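Local coordinates for protein SeqA (Vibrio cholerae, PDB 3SK7) that negatively regulates the initiation of chromosome replication, very probably by binding pairs of hemimethylated GATC sequences at the origin so that initiation occurs once per cell cycle, at residues T33-R36 against S41-E44; P72-I75 against F80-I83. All blocks are in the same frame, centred on the assembly; numbering follows the deposited sequence. Where two conformers were deposited one is given.

Contact 1 (T33-R36 against S41-E44); sequences TLHR and SFSE
His35 and Phe42 bring two consecutive helices together: their CA atoms lie 5.4 Å apart, where the last turns of helix 23-37 meet helix 39-47 across a very short connection. At this spacing Phe42 packs directly on the neighbouring backbone. With CG anti to the backbone N (chi1 -178°), its ring reaches out from its own helix and lies against the other at Leu34 and His35. One face receives His35: CA sits over it, and CB makes a CH-pi contact 3.9 Å from the ring centroid and 14° off the normal. The imidazole turns its edge to the phenyl face in an offset edge-to-face pair, planes at 87°, with His35 CD2 3.7 Å from Phe42 CD1. Its meeting atom is a carbon, so neither ring nitrogen is used here. On the other ortho carbon, Phe42 CD2 stands 3.7 Å from Leu34 CB, while the rest of the leucine continues to Met8 of helix 3-12 and to Phe104. Ser41 N donates to Asp38 OD1 near the start of the second helix, and Glu44 forms a salt bridge with Arg101. Dispersion and weak C-H to ring attraction therefore carry this corner between helix 23-37 and helix 39-47, with a single buried phenyl as its wedge and a partly exposed imidazole set edge-on to it, itself touched by Thr78 and Pro79.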
# COMPACT_ATOMS: atom_id res chain seq x y z
N THR A 33 3.83 -4.39 -3.94
CA THR A 33 4.08 -4.24 -5.37
C THR A 33 4.58 -2.84 -5.71
O THR A 33 5.49 -2.67 -6.52
CB THR A 33 2.84 -4.58 -6.18
OG1 THR A 33 2.46 -5.94 -5.95
CG2 THR A 33 3.11 -4.40 -7.67
N LEU A 34 3.98 -1.83 -5.09
CA LEU A 34 4.42 -0.46 -5.30
C LEU A 34 5.87 -0.30 -4.91
O LEU A 34 6.65 0.36 -5.60
CB LEU A 34 3.54 0.52 -4.51
CG LEU A 34 2.13 0.71 -5.07
CD1 LEU A 34 1.27 1.40 -4.06
CD2 LEU A 34 2.13 1.49 -6.35
N HIS A 35 6.24 -0.91 -3.78
CA HIS A 35 7.63 -0.87 -3.36
C HIS A 35 8.56 -1.58 -4.33
O HIS A 35 9.66 -1.10 -4.61
CB HIS A 35 7.76 -1.46 -1.96
CG HIS A 35 9.17 -1.55 -1.45
ND1 HIS A 35 9.95 -2.65 -1.63
CD2 HIS A 35 9.91 -0.64 -0.77
CE1 HIS A 35 11.14 -2.44 -1.07
NE2 HIS A 35 11.13 -1.24 -0.54
N ARG A 36 8.14 -2.73 -4.82
CA ARG A 36 8.91 -3.47 -5.80
C ARG A 36 9.15 -2.66 -7.07
O ARG A 36 10.26 -2.66 -7.63
CB ARG A 36 8.18 -4.77 -6.16
CG ARG A 36 8.92 -5.60 -7.18
CD ARG A 36 8.34 -7.00 -7.30
NE ARG A 36 6.96 -7.02 -7.77
CZ ARG A 36 6.58 -6.82 -9.03
NH1 ARG A 36 5.29 -6.87 -9.36
NH2 ARG A 36 7.49 -6.54 -9.97
N SER A 41 10.87 5.86 -4.67
CA SER A 41 9.65 6.65 -4.73
C SER A 41 8.67 6.24 -3.61
O SER A 41 8.06 7.07 -2.94
CB SER A 41 9.03 6.47 -6.10
OG SER A 41 7.90 7.26 -6.23
N PHE A 42 8.55 4.93 -3.42
CA PHE A 42 7.68 4.39 -2.37
C PHE A 42 8.15 4.85 -0.99
O PHE A 42 7.34 5.28 -0.15
CB PHE A 42 7.66 2.87 -2.41
CG PHE A 42 6.76 2.24 -1.39
CD1 PHE A 42 7.26 1.87 -0.15
CD2 PHE A 42 5.43 2.00 -1.67
CE1 PHE A 42 6.43 1.30 0.78
CE2 PHE A 42 4.61 1.40 -0.74
CZ PHE A 42 5.11 1.05 0.47
N SER A 43 9.47 4.77 -0.76
CA SER A 43 10.05 5.18 0.51
C SER A 43 9.74 6.64 0.79
O SER A 43 9.30 7.00 1.91
CB SER A 43 11.56 4.96 0.51
OG SER A 43 12.14 5.36 1.74
N GLU A 44 9.95 7.49 -0.20
CA GLU A 44 9.69 8.91 -0.01
C GLU A 44 8.21 9.14 0.32
O GLU A 44 7.86 9.95 1.19
CB GLU A 44 10.08 9.75 -1.24
CG GLU A 44 10.08 11.26 -0.96
CD GLU A 44 8.71 11.92 -1.01
OE1 GLU A 44 7.78 11.42 -1.71
OE2 GLU A 44 8.56 12.96 -0.32

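Contact 2 (P72-I75 against F80-I83); sequences PKAI and FWVI
Lys73 and Val82 form the antiparallel hydrogen-bonded pair of a short beta hairpin, each N-H reaching the other's carbonyl oxygen: Lys73 N to Val82 O and Val82 N to Lys73 O are both 2.9 Å. A third bond, Ile75 N to Phe80 O, also 2.9 Å and nearly straight at 167°, extends the ladder toward the turn. Between these rungs Ala74 and Trp81 make a non-hydrogen-bonded pair. The tight packing on their side of the sheet belongs to the indole, which folds back over the partner strand because its CG lies beside its own backbone N (chi1 -70°). Ala74 CB sits over the six-membered ring, 3.9 Å from its centroid and 10° off the normal, and Trp81 CE3 comes to 3.4 Å from Ala74 N. The Pro72 carbonyl lies at the edge of the same ring, and Pro72 CB packs near CE3. On the face that carries Val82 and Lys73, Ile75 CG1 touches Val82 CG1 at 3.9 Å, the side chains of these two buried residues crossing at about a right angle. Looser by contrast is the partly exposed Lys73, whose extended chain leaves its cross-strand neighbour and runs past Thr84. The indole rests on Glu60 and Leu63 of helix 60-66, whereas Ile75 and Val82 face Leu31 and Met28 of helix 23-37. Strand 81-82 is central in the three-stranded antiparallel sheet, flanked by 73-74 and by 56-57, the latter bonded through Ala57 to Trp81.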
# COMPACT_ATOMS: atom_id res chain seq x y z
N PRO A 72 -0.07 -2.49 13.92
CA PRO A 72 0.90 -2.43 12.83
C PRO A 72 1.21 -3.82 12.26
O PRO A 72 1.32 -4.80 13.02
CB PRO A 72 2.13 -1.82 13.49
CG PRO A 72 1.94 -2.01 14.92
CD PRO A 72 0.50 -1.98 15.18
N LYS A 73 1.38 -3.87 10.95
CA LYS A 73 1.77 -5.09 10.26
C LYS A 73 2.90 -4.83 9.27
O LYS A 73 2.94 -3.78 8.62
CB LYS A 73 0.55 -5.65 9.52
CG LYS A 73 0.70 -7.06 8.98
CD LYS A 73 -0.61 -7.52 8.34
CE LYS A 73 -0.65 -9.01 8.13
NZ LYS A 73 -1.98 -9.43 7.61
N ALA A 74 3.80 -5.80 9.11
CA ALA A 74 4.88 -5.68 8.16
C ALA A 74 4.37 -5.82 6.75
O ALA A 74 3.53 -6.70 6.47
CB ALA A 74 5.93 -6.73 8.45
N ILE A 75 4.84 -4.94 5.89
CA ILE A 75 4.54 -5.05 4.47
C ILE A 75 5.51 -6.04 3.82
O ILE A 75 6.70 -5.82 3.79
CB ILE A 75 4.64 -3.69 3.77
CG1 ILE A 75 3.69 -2.70 4.42
CG2 ILE A 75 4.27 -3.82 2.30
CD1 ILE A 75 3.89 -1.25 3.94
N PHE A 80 9.21 -1.93 5.56
CA PHE A 80 8.20 -1.05 6.12
C PHE A 80 7.06 -1.76 6.84
O PHE A 80 6.82 -2.95 6.62
CB PHE A 80 7.66 -0.11 5.03
CG PHE A 80 8.72 0.74 4.40
CD1 PHE A 80 9.34 1.76 5.11
CD2 PHE A 80 9.18 0.50 3.12
CE1 PHE A 80 10.33 2.54 4.55
CE2 PHE A 80 10.18 1.29 2.57
CZ PHE A 80 10.75 2.29 3.30
N TRP A 81 6.36 -0.99 7.67
CA TRP A 81 5.21 -1.39 8.46
C TRP A 81 4.10 -0.39 8.21
O TRP A 81 4.37 0.78 7.89
CB TRP A 81 5.55 -1.36 9.96
CG TRP A 81 6.52 -2.44 10.37
CD1 TRP A 81 7.85 -2.54 10.05
CD2 TRP A 81 6.21 -3.59 11.15
NE1 TRP A 81 8.38 -3.69 10.59
CE2 TRP A 81 7.39 -4.36 11.26
CE3 TRP A 81 5.06 -4.06 11.77
CZ2 TRP A 81 7.44 -5.56 11.97
CZ3 TRP A 81 5.11 -5.23 12.48
CH2 TRP A 81 6.29 -5.97 12.57
N VAL A 82 2.86 -0.85 8.35
CA VAL A 82 1.69 0.00 8.16
C VAL A 82 0.64 -0.27 9.22
O VAL A 82 0.53 -1.39 9.70
CB VAL A 82 1.12 -0.18 6.74
CG1 VAL A 82 0.57 -1.59 6.51
CG2 VAL A 82 0.04 0.83 6.43
N ILE A 83 -0.09 0.76 9.62
CA ILE A 83 -1.19 0.58 10.55
C ILE A 83 -2.39 -0.08 9.84
O ILE A 83 -2.69 0.20 8.68
CB ILE A 83 -1.58 1.87 11.26
CG1 ILE A 83 -2.26 2.85 10.31
CG2 ILE A 83 -0.36 2.52 11.91
CD1 ILE A 83 -2.81 4.07 11.02

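Contact 1 closes before contact 2 opens along the chain, yet the two, with centres about 14 Å apart, share an aromatic cluster. Phe80, at the turn end of the hairpin, points its ring away from segment 72-75 and into the helical corner: its CD2 is 3.7 Å from Phe42 CE1, and its CE2 is 3.9 Å from His35 CD2. Thr78 and Pro79, in the hairpin turn, also touch His35. Helix 23-37 thus serves both contacts, its end turns pairing with helix 39-47 and its earlier residues Met28 and Leu31 covering the hairpin; this helix thereby joins the helical and sheet parts of this DNA-binding domain.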